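Long-range contacts in fucolectin-related protein (PDB 2WMF), which probably hydrolyses glycosidic bonds in host blood-group antigen carbohydrates, acting as the catalytic module of a family 98 glycoside hydrolase from Streptococcus pneumoniae: residues 213-224 and 357-366; 366-374 and 414-425. All blocks are in the same frame, centred on the assembly; numbering follows the deposited sequence.

Interaction 1: residues 213-224 and 357-366; sequences NTPIRDDAGTDS and YSNDETMPLY
Asn213 turns its amide nitrogen onto the Pro364 ring, ND2 3.6 Å from CB, while the same amide is held by Glu278 and Lys246. At the end of a type I turn, Ile216 meets Thr362 through reciprocal CA-H...O contacts, each CA 3.3 Å from the other's carbonyl O. Asp219 begins the helix, and its N-H is taken by Glu361 O at 2.9 Å, on an in-plane lone pair. Its OD2 packs against the Met363-Pro364 peptide, 2.9 Å from Met363 C, but the proline nitrogen has no hydrogen to donate.

Ala220 sets its methyl at the edge of the Tyr366 ring, CB to CE1 3.9 Å. One residue on, the N-H of Gly221 points almost straight (168°) at Glu361 OE1, 2.8 Å away, meeting it from above the carboxylate plane. The loop carboxylate thus sits at the N-terminal end of the helix, where N-H groups and the dipole would probably favour its negative charge; OE2 pairs with Lys184, which also binds Asp218. With CG turned away from its own carbonyl carbon (chi1 -80°), Asp223 directs OD2 at the Tyr366 hydroxyl, OH to OD2 2.5 Å, on the anti side. A water joins that hydroxyl to Ala220 O and Tyr357 OH, which also binds Leu374 N.

The contact packs the start of helix 219-231, which follows barrel strand 207-212, against a loop that also leans on helices 245-249 and 272-283.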
loop_
_atom_site.group_PDB
_atom_site.type_symbol
_atom_site.label_atom_id
_atom_site.label_comp_id
_atom_site.label_asym_id
_atom_site.label_seq_id
_atom_site.Cartn_x
_atom_site.Cartn_y
_atom_site.Cartn_z
ATOM N N ASN A 213 -7.808 -1.017 3.435
ATOM C CA ASN A 213 -8.904 -0.329 2.727
ATOM C C ASN A 213 -10.025 -1.191 2.118
ATOM O O ASN A 213 -10.832 -0.712 1.306
ATOM C CB ASN A 213 -8.337 0.699 1.754
ATOM C CG ASN A 213 -7.533 0.117 0.650
ATOM O OD1 ASN A 213 -7.432 -1.112 0.490
ATOM N ND2 ASN A 213 -6.920 1.016 -0.154
ATOM N N THR A 214 -10.126 -2.406 2.611
ATOM C CA THR A 214 -11.219 -3.336 2.323
ATOM C C THR A 214 -12.648 -2.744 2.386
ATOM O O THR A 214 -13.448 -3.052 1.483
ATOM C CB THR A 214 -11.160 -4.520 3.339
ATOM O OG1 THR A 214 -9.792 -4.944 3.537
ATOM C CG2 THR A 214 -12.016 -5.719 2.879
ATOM N N PRO A 215 -12.986 -2.012 3.471
ATOM C CA PRO A 215 -14.394 -1.632 3.649
ATOM C C PRO A 215 -14.873 -0.445 2.816
ATOM O O PRO A 215 -15.992 0.048 3.030
ATOM C CB PRO A 215 -14.491 -1.317 5.144
ATOM C CG PRO A 215 -13.124 -0.703 5.449
ATOM C CD PRO A 215 -12.176 -1.537 4.626
ATOM N N ILE A 216 -14.044 -0.001 1.857
ATOM C CA ILE A 216 -14.462 0.971 0.849
ATOM C C ILE A 216 -15.127 2.191 1.444
ATOM O O ILE A 216 -16.216 2.633 1.019
ATOM C CB ILE A 216 -15.271 0.330 -0.336
ATOM C CG1 ILE A 216 -16.535 -0.392 0.103
ATOM C CG2 ILE A 216 -14.390 -0.604 -1.136
ATOM C CD1 ILE A 216 -17.461 -0.684 -1.076
ATOM N N ARG A 217 -14.438 2.751 2.429
ATOM C CA ARG A 217 -14.858 3.997 3.116
ATOM C C ARG A 217 -13.600 4.626 3.715
ATOM O O ARG A 217 -12.623 3.918 4.049
ATOM C CB ARG A 217 -15.788 3.724 4.297
ATOM C CG ARG A 217 -17.021 2.963 4.073
ATOM C CD ARG A 217 -17.698 2.817 5.456
ATOM N NE ARG A 217 -17.995 4.137 6.010
ATOM C CZ ARG A 217 -19.007 4.916 5.629
ATOM N NH1 ARG A 217 -19.884 4.500 4.699
ATOM N NH2 ARG A 217 -19.140 6.114 6.180
ATOM N N ASP A 218 -13.621 5.936 3.827
ATOM C CA ASP A 218 -12.634 6.658 4.596
ATOM C C ASP A 218 -11.214 6.472 4.120
ATOM O O ASP A 218 -10.284 6.573 4.931
ATOM C CB ASP A 218 -12.702 6.272 6.091
ATOM C CG ASP A 218 -13.929 6.805 6.789
ATOM O OD1 ASP A 218 -14.739 7.540 6.167
ATOM O OD2 ASP A 218 -14.102 6.502 7.996
ATOM N N ASP A 219 -10.982 6.253 2.817
ATOM C CA ASP A 219 -9.597 6.001 2.363
ATOM C C ASP A 219 -8.646 7.198 2.599
ATOM O O ASP A 219 -7.488 7.013 3.016
ATOM C CB ASP A 219 -9.543 5.551 0.897
ATOM C CG ASP A 219 -10.024 4.107 0.701
ATOM O OD1 ASP A 219 -10.380 3.434 1.695
ATOM O OD2 ASP A 219 -9.984 3.630 -0.459
ATOM N N ALA A 220 -9.125 8.415 2.311
ATOM C CA ALA A 220 -8.288 9.631 2.439
ATOM C C ALA A 220 -8.104 9.944 3.950
ATOM O O ALA A 220 -6.955 10.174 4.448
ATOM C CB ALA A 220 -8.917 10.819 1.677
ATOM N N GLY A 221 -9.195 9.907 4.707
ATOM C CA GLY A 221 -9.111 10.170 6.126
ATOM C C GLY A 221 -8.195 9.190 6.855
ATOM O O GLY A 221 -7.489 9.562 7.805
ATOM N N THR A 222 -8.215 7.928 6.428
ATOM C CA THR A 222 -7.447 6.909 7.108
ATOM C C THR A 222 -5.956 7.162 6.852
ATOM O O THR A 222 -5.138 7.067 7.773
ATOM C CB THR A 222 -7.865 5.460 6.733
ATOM O OG1 THR A 222 -9.234 5.225 7.130
ATOM C CG2 THR A 222 -6.951 4.377 7.410
ATOM N N ASP A 223 -5.601 7.431 5.607
ATOM C CA ASP A 223 -4.218 7.805 5.274
ATOM C C ASP A 223 -3.760 9.000 6.117
ATOM O O ASP A 223 -2.596 9.041 6.569
ATOM C CB ASP A 223 -4.065 8.134 3.816
ATOM C CG ASP A 223 -3.954 6.902 2.905
ATOM O OD1 ASP A 223 -3.822 5.782 3.397
ATOM O OD2 ASP A 223 -3.942 7.094 1.655
ATOM N N SER A 224 -4.620 9.997 6.280
ATOM C CA SER A 224 -4.270 11.229 7.010
ATOM C C SER A 224 -4.003 10.931 8.489
ATOM O O SER A 224 -3.050 11.469 9.119
ATOM C CB SER A 224 -5.364 12.295 6.878
ATOM O OG SER A 224 -5.398 12.829 5.565
ATOM N N TYR A 357 -8.496 16.753 -2.883
ATOM C CA TYR A 357 -7.751 15.701 -3.511
ATOM C C TYR A 357 -8.322 14.312 -3.570
ATOM O O TYR A 357 -7.677 13.409 -4.108
ATOM C CB TYR A 357 -6.366 15.676 -2.963
ATOM C CG TYR A 357 -6.129 15.251 -1.524
ATOM C CD1 TYR A 357 -6.122 13.920 -1.153
ATOM C CD2 TYR A 357 -5.778 16.185 -0.560
ATOM C CE1 TYR A 357 -5.840 13.538 0.182
ATOM C CE2 TYR A 357 -5.478 15.800 0.769
ATOM C CZ TYR A 357 -5.482 14.480 1.099
ATOM O OH TYR A 357 -5.138 14.112 2.376
ATOM N N SER A 358 -9.531 14.126 -3.050
ATOM C CA SER A 358 -10.249 12.879 -3.284
ATOM C C SER A 358 -11.733 13.189 -3.417
ATOM O O SER A 358 -12.374 13.685 -2.464
ATOM C CB SER A 358 -10.063 11.847 -2.151
ATOM O OG SER A 358 -10.818 10.665 -2.452
ATOM N N ASN A 359 -12.275 12.841 -4.588
ATOM C CA ASN A 359 -13.711 12.939 -4.849
ATOM C C ASN A 359 -14.466 11.723 -4.304
ATOM O O ASN A 359 -15.710 11.716 -4.263
ATOM C CB ASN A 359 -13.984 13.055 -6.366
ATOM C CG ASN A 359 -13.384 14.316 -7.023
ATOM O OD1 ASN A 359 -12.982 14.276 -8.205
ATOM N ND2 ASN A 359 -13.369 15.429 -6.296
ATOM N N ASP A 360 -13.731 10.666 -3.901
ATOM C CA ASP A 360 -14.365 9.385 -3.608
ATOM C C ASP A 360 -13.530 8.587 -2.607
ATOM O O ASP A 360 -12.595 7.860 -2.984
ATOM C CB ASP A 360 -14.491 8.548 -4.883
ATOM C CG ASP A 360 -15.237 7.230 -4.668
ATOM O OD1 ASP A 360 -15.676 6.918 -3.540
ATOM O OD2 ASP A 360 -15.339 6.471 -5.660
ATOM N N GLU A 361 -13.875 8.732 -1.338
ATOM C CA GLU A 361 -13.146 8.049 -0.254
ATOM C C GLU A 361 -13.428 6.548 -0.184
ATOM O O GLU A 361 -12.818 5.847 0.626
ATOM C CB GLU A 361 -13.366 8.705 1.081
ATOM C CG GLU A 361 -12.705 10.053 1.297
ATOM C CD GLU A 361 -12.576 10.329 2.771
ATOM O OE1 GLU A 361 -11.707 9.668 3.397
ATOM O OE2 GLU A 361 -13.354 11.174 3.264
ATOM N N THR A 362 -14.321 6.033 -1.044
ATOM C CA THR A 362 -14.565 4.603 -1.110
ATOM C C THR A 362 -13.424 3.873 -1.820
ATOM O O THR A 362 -13.297 2.663 -1.685
ATOM C CB THR A 362 -15.920 4.188 -1.753
ATOM O OG1 THR A 362 -15.846 4.307 -3.170
ATOM C CG2 THR A 362 -17.074 4.983 -1.153
ATOM N N MET A 363 -12.609 4.630 -2.563
ATOM C CA MET A 363 -11.520 4.071 -3.341
ATOM C C MET A 363 -10.219 4.851 -3.105
ATOM O O MET A 363 -10.234 5.970 -2.616
ATOM C CB MET A 363 -11.892 4.119 -4.828
ATOM C CG MET A 363 -13.068 3.180 -5.135
ATOM S SD MET A 363 -12.552 1.460 -5.088
ATOM C CE MET A 363 -11.704 1.330 -6.706
ATOM N N PRO A 364 -9.099 4.190 -3.371
ATOM C CA PRO A 364 -7.836 4.720 -2.844
ATOM C C PRO A 364 -7.163 5.790 -3.674
ATOM O O PRO A 364 -6.285 6.502 -3.144
ATOM C CB PRO A 364 -6.941 3.456 -2.805
ATOM C CG PRO A 364 -7.474 2.595 -3.902
ATOM C CD PRO A 364 -8.943 2.820 -3.879
ATOM N N LEU A 365 -7.482 5.906 -4.969
ATOM C CA LEU A 365 -6.669 6.789 -5.813
ATOM C C LEU A 365 -6.967 8.258 -5.490
ATOM O O LEU A 365 -8.098 8.630 -5.247
ATOM C CB LEU A 365 -6.851 6.500 -7.311
ATOM C CG LEU A 365 -6.656 5.055 -7.765
ATOM C CD1 LEU A 365 -6.909 4.892 -9.297
ATOM C CD2 LEU A 365 -5.254 4.540 -7.333
ATOM N N TYR A 366 -5.903 9.069 -5.477
ATOM C CA TYR A 366 -6.057 10.515 -5.273
ATOM C C TYR A 366 -6.160 11.244 -6.636
ATOM O O TYR A 366 -5.497 10.870 -7.588
ATOM C CB TYR A 366 -4.865 11.069 -4.505
ATOM C CG TYR A 366 -4.864 10.593 -3.067
ATOM C CD1 TYR A 366 -6.020 10.712 -2.287
ATOM C CD2 TYR A 366 -3.746 9.959 -2.498
ATOM C CE1 TYR A 366 -6.036 10.287 -0.961
ATOM C CE2 TYR A 366 -3.761 9.537 -1.162
ATOM C CZ TYR A 366 -4.903 9.702 -0.390
ATOM O OH TYR A 366 -4.932 9.302 0.942
HETATM O O HOH W 1 -5.181 11.477 2.685
#

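Interaction 2: residues 366-374 and 414-425; sequences YNNGRYHIL and YPKLYEGDGYAQ
Tyr371 and Tyr414 form the apolar centre, an offset edge-to-face pair with ring centroids 5.6 Å apart and planes at 72°. Tyr371 presents its CD1 edge, and its own CA sits over the Tyr414 face, 4.1 Å from the centroid, as a CH-pi contact. Leu374 CD2 reaches the far end of the same ring, whose hydroxyl binds the backbone of Lys336 and Ala337. At the other end of the loop, the edge of the Tyr423 ring runs along the Asn367-Asn368 peptide, and Gly369 CA approaches Ala424 O at 3.1 Å.

Farther out, an extended Gln425 side chain (chi1 -176°) carries OE1 to His372 ND1, 2.8 Å away and in the imidazole plane; the bond uses an amide lone pair and helps hold the ring's rotation. Outermost, Arg370 brings NE and NH2 along one side to Tyr414 O, at 2.8 and 3.1 Å, the NE bond being the straighter (158°). Lys416 N lies over a face of the guanidinium. A water bridges Arg370 O and Pro415 O.

The loop is thereby fastened to the segment leaving helix 406-413 and to edge strand 423-427, where Tyr423 stacks on Tyr434 of strand 430-434, while Ile373 faces helix 219-231.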
loop_
_atom_site.group_PDB
_atom_site.type_symbol
_atom_site.label_atom_id
_atom_site.label_comp_id
_atom_site.label_asym_id
_atom_site.label_seq_id
_atom_site.Cartn_x
_atom_site.Cartn_y
_atom_site.Cartn_z
ATOM N N TYR A 366 -5.903 9.069 -5.477
ATOM C CA TYR A 366 -6.057 10.515 -5.273
ATOM C C TYR A 366 -6.160 11.244 -6.636
ATOM O O TYR A 366 -5.497 10.870 -7.588
ATOM C CB TYR A 366 -4.865 11.069 -4.505
ATOM C CG TYR A 366 -4.864 10.593 -3.067
ATOM C CD1 TYR A 366 -6.020 10.712 -2.287
ATOM C CD2 TYR A 366 -3.746 9.959 -2.498
ATOM C CE1 TYR A 366 -6.036 10.287 -0.961
ATOM C CE2 TYR A 366 -3.761 9.537 -1.162
ATOM C CZ TYR A 366 -4.903 9.702 -0.390
ATOM O OH TYR A 366 -4.932 9.302 0.942
ATOM N N ASN A 367 -6.938 12.316 -6.706
ATOM C CA ASN A 367 -7.026 13.049 -7.976
ATOM C C ASN A 367 -5.873 14.037 -8.168
ATOM O O ASN A 367 -5.462 14.331 -9.269
ATOM C CB ASN A 367 -8.311 13.821 -8.017
ATOM C CG ASN A 367 -9.517 12.928 -7.877
ATOM O OD1 ASN A 367 -10.066 12.421 -8.897
ATOM N ND2 ASN A 367 -9.935 12.707 -6.657
ATOM N N ASN A 368 -5.393 14.550 -7.039
ATOM C CA ASN A 368 -4.489 15.712 -6.989
ATOM C C ASN A 368 -3.360 15.391 -6.008
ATOM O O ASN A 368 -3.652 14.894 -4.909
ATOM C CB ASN A 368 -5.321 16.915 -6.473
ATOM C CG ASN A 368 -4.753 18.253 -6.830
ATOM O OD1 ASN A 368 -3.589 18.385 -7.206
ATOM N ND2 ASN A 368 -5.624 19.283 -6.764
ATOM N N GLY A 369 -2.132 15.793 -6.338
ATOM C CA GLY A 369 -0.985 15.673 -5.452
ATOM C C GLY A 369 -0.535 16.970 -4.799
ATOM O O GLY A 369 0.436 16.965 -4.085
ATOM N N ARG A 370 -1.269 18.059 -5.068
ATOM C CA ARG A 370 -0.934 19.419 -4.652
ATOM C C ARG A 370 -0.688 19.573 -3.144
ATOM O O ARG A 370 0.110 20.416 -2.721
ATOM C CB ARG A 370 -2.047 20.386 -5.103
ATOM C CG ARG A 370 -1.795 21.849 -4.764
ATOM C CD ARG A 370 -2.848 22.684 -5.464
ATOM N NE ARG A 370 -2.767 24.091 -5.115
ATOM C CZ ARG A 370 -3.472 25.042 -5.712
ATOM N NH1 ARG A 370 -4.345 24.713 -6.663
ATOM N NH2 ARG A 370 -3.357 26.301 -5.333
ATOM N N TYR A 371 -1.429 18.821 -2.334
ATOM C CA TYR A 371 -1.422 18.981 -0.872
ATOM C C TYR A 371 -0.742 17.775 -0.196
ATOM O O TYR A 371 -0.718 17.698 1.022
ATOM C CB TYR A 371 -2.869 19.114 -0.344
ATOM C CG TYR A 371 -3.757 19.984 -1.219
ATOM C CD1 TYR A 371 -3.794 21.371 -1.061
ATOM C CD2 TYR A 371 -4.523 19.423 -2.242
ATOM C CE1 TYR A 371 -4.562 22.185 -1.898
ATOM C CE2 TYR A 371 -5.305 20.239 -3.096
ATOM C CZ TYR A 371 -5.324 21.595 -2.912
ATOM O OH TYR A 371 -6.135 22.336 -3.756
ATOM N N HIS A 372 -0.206 16.847 -0.987
ATOM C CA HIS A 372 0.272 15.570 -0.477
ATOM C C HIS A 372 -0.885 14.888 0.264
ATOM O O HIS A 372 -2.032 15.204 -0.001
ATOM C CB HIS A 372 1.493 15.781 0.443
ATOM C CG HIS A 372 2.508 16.719 -0.131
ATOM N ND1 HIS A 372 3.370 16.335 -1.133
ATOM C CD2 HIS A 372 2.777 18.023 0.132
ATOM C CE1 HIS A 372 4.108 17.377 -1.494
ATOM N NE2 HIS A 372 3.788 18.410 -0.728
ATOM N N ILE A 373 -0.579 13.979 1.172
ATOM C CA ILE A 373 -1.555 13.572 2.216
ATOM C C ILE A 373 -1.549 14.687 3.290
ATOM O O ILE A 373 -0.491 15.002 3.883
ATOM C CB ILE A 373 -1.190 12.225 2.872
ATOM C CG1 ILE A 373 -1.444 11.073 1.884
ATOM C CG2 ILE A 373 -1.977 12.009 4.154
ATOM C CD1 ILE A 373 -0.727 9.757 2.269
ATOM N N LEU A 374 -2.693 15.326 3.513
ATOM C CA LEU A 374 -2.817 16.346 4.570
ATOM C C LEU A 374 -2.877 15.609 5.940
ATOM O O LEU A 374 -3.750 14.768 6.153
ATOM C CB LEU A 374 -4.075 17.180 4.358
ATOM C CG LEU A 374 -3.980 18.351 3.407
ATOM C CD1 LEU A 374 -5.366 18.914 3.065
ATOM C CD2 LEU A 374 -3.109 19.463 4.078
ATOM N N TYR A 414 -0.619 25.997 -0.376
ATOM C CA TYR A 414 -0.004 25.021 -1.241
ATOM C C TYR A 414 -0.161 25.536 -2.671
ATOM O O TYR A 414 -1.244 25.483 -3.223
ATOM C CB TYR A 414 -0.741 23.680 -1.120
ATOM C CG TYR A 414 -0.524 22.956 0.181
ATOM C CD1 TYR A 414 0.520 22.041 0.320
ATOM C CD2 TYR A 414 -1.377 23.142 1.264
ATOM C CE1 TYR A 414 0.711 21.339 1.513
ATOM C CE2 TYR A 414 -1.169 22.441 2.465
ATOM C CZ TYR A 414 -0.121 21.536 2.572
ATOM O OH TYR A 414 0.099 20.876 3.788
ATOM N N PRO A 415 0.915 26.032 -3.277
ATOM C CA PRO A 415 0.785 26.505 -4.658
ATOM C C PRO A 415 0.445 25.416 -5.659
ATOM O O PRO A 415 0.767 24.231 -5.458
ATOM C CB PRO A 415 2.166 27.052 -4.973
ATOM C CG PRO A 415 3.033 26.547 -3.961
ATOM C CD PRO A 415 2.261 26.250 -2.740
ATOM N N LYS A 416 -0.205 25.831 -6.734
ATOM C CA LYS A 416 -0.532 24.911 -7.830
ATOM C C LYS A 416 0.754 24.654 -8.619
ATOM O O LYS A 416 1.451 25.613 -9.019
ATOM C CB LYS A 416 -1.640 25.499 -8.730
ATOM C CG LYS A 416 -2.223 24.475 -9.714
ATOM C CD LYS A 416 -3.286 25.115 -10.588
ATOM C CE LYS A 416 -3.745 24.178 -11.646
ATOM N NZ LYS A 416 -4.923 24.681 -12.420
ATOM N N LEU A 417 1.075 23.373 -8.799
ATOM C CA LEU A 417 2.354 22.983 -9.388
ATOM C C LEU A 417 2.304 22.382 -10.785
ATOM O O LEU A 417 3.346 22.211 -11.411
ATOM C CB LEU A 417 3.100 21.994 -8.478
ATOM C CG LEU A 417 3.320 22.436 -7.034
ATOM C CD1 LEU A 417 4.128 21.417 -6.211
ATOM C CD2 LEU A 417 3.993 23.852 -6.986
ATOM N N TYR A 418 1.117 22.011 -11.285
ATOM C CA TYR A 418 1.045 21.457 -12.615
ATOM C C TYR A 418 -0.332 21.746 -13.203
ATOM O O TYR A 418 -1.245 22.133 -12.445
ATOM C CB TYR A 418 1.306 19.936 -12.610
ATOM C CG TYR A 418 0.227 19.085 -11.955
ATOM C CD1 TYR A 418 -0.706 18.359 -12.736
ATOM C CD2 TYR A 418 0.123 19.000 -10.548
ATOM C CE1 TYR A 418 -1.702 17.579 -12.126
ATOM C CE2 TYR A 418 -0.894 18.220 -9.931
ATOM C CZ TYR A 418 -1.756 17.471 -10.718
ATOM O OH TYR A 418 -2.724 16.651 -10.112
ATOM N N GLU A 419 -0.453 21.523 -14.512
ATOM C CA GLU A 419 -1.712 21.648 -15.228
ATOM C C GLU A 419 -2.161 20.285 -15.744
ATOM O O GLU A 419 -1.355 19.370 -15.954
ATOM C CB GLU A 419 -1.556 22.606 -16.419
ATOM C CG GLU A 419 -1.181 24.022 -16.018
ATOM C CD GLU A 419 -2.306 24.747 -15.303
ATOM O OE1 GLU A 419 -3.471 24.356 -15.422
ATOM O OE2 GLU A 419 -2.021 25.742 -14.596
ATOM N N GLY A 420 -3.463 20.160 -15.975
ATOM C CA GLY A 420 -4.055 18.921 -16.472
ATOM C C GLY A 420 -4.989 18.286 -15.457
ATOM O O GLY A 420 -5.322 18.873 -14.440
ATOM N N ASP A 421 -5.481 17.102 -15.820
ATOM C CA ASP A 421 -6.453 16.368 -15.019
ATOM C C ASP A 421 -5.937 15.054 -14.406
ATOM O O ASP A 421 -6.728 14.395 -13.735
ATOM C CB ASP A 421 -7.768 16.100 -15.771
ATOM C CG ASP A 421 -7.605 15.338 -17.093
ATOM O OD1 ASP A 421 -6.486 14.919 -17.455
ATOM O OD2 ASP A 421 -8.662 15.147 -17.793
ATOM N N GLY A 422 -4.666 14.699 -14.639
ATOM C CA GLY A 422 -4.017 13.580 -13.963
ATOM C C GLY A 422 -3.639 13.904 -12.530
ATOM O O GLY A 422 -3.732 15.073 -12.067
ATOM N N TYR A 423 -3.171 12.869 -11.831
ATOM C CA TYR A 423 -2.614 12.999 -10.492
ATOM C C TYR A 423 -1.106 13.216 -10.635
ATOM O O TYR A 423 -0.407 12.425 -11.286
ATOM C CB TYR A 423 -2.859 11.754 -9.669
ATOM C CG TYR A 423 -2.060 11.696 -8.387
ATOM C CD1 TYR A 423 -2.501 12.312 -7.220
ATOM C CD2 TYR A 423 -0.844 11.032 -8.353
ATOM C CE1 TYR A 423 -1.790 12.238 -6.017
ATOM C CE2 TYR A 423 -0.092 10.950 -7.170
ATOM C CZ TYR A 423 -0.563 11.580 -5.997
ATOM O OH TYR A 423 0.194 11.452 -4.832
ATOM N N ALA A 424 -0.609 14.286 -10.030
ATOM C CA ALA A 424 0.850 14.500 -9.915
ATOM C C ALA A 424 1.192 15.132 -8.579
ATOM O O ALA A 424 0.506 16.041 -8.118
ATOM C CB ALA A 424 1.423 15.344 -11.069
ATOM N N GLN A 425 2.262 14.627 -7.981
ATOM C CA GLN A 425 2.771 15.056 -6.687
ATOM C C GLN A 425 4.278 15.317 -6.815
ATOM O O GLN A 425 5.000 14.469 -7.282
ATOM C CB GLN A 425 2.522 13.996 -5.615
ATOM C CG GLN A 425 2.942 14.446 -4.254
ATOM C CD GLN A 425 2.874 13.379 -3.146
ATOM O OE1 GLN A 425 3.149 13.698 -1.958
ATOM N NE2 GLN A 425 2.466 12.120 -3.505
HETATM O O HOH W 2 -6.814 13.213 -11.349
HETATM O O HOH W 3 1.808 22.480 -3.516
HETATM O O HOH W 4 0.744 18.391 3.235
HETATM O O HOH W 5 1.869 12.368 0.334
#

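Interactions 1 and 2 illustrate how one irregular loop can bind to two different parts of a fold. Their centres lie 16 Å apart, and they come in series along the chain, sharing Tyr366. The loop between strands 337-340 and 376-377 supplies a partner to each: its earlier part meets helix 219-231, which follows a strand of the eight-stranded parallel barrel, its later part the edge of an antiparallel sheet. Two further bonds probably join the contacts directly, from Ser224 OG to Leu374 O and between the backbones of Tyr357 and Asn367. Interaction 1 joins the barrel region to the C-terminal region, and interaction 2 holds the same loop within the latter; both are buried, consistent with regions that pack as one unit.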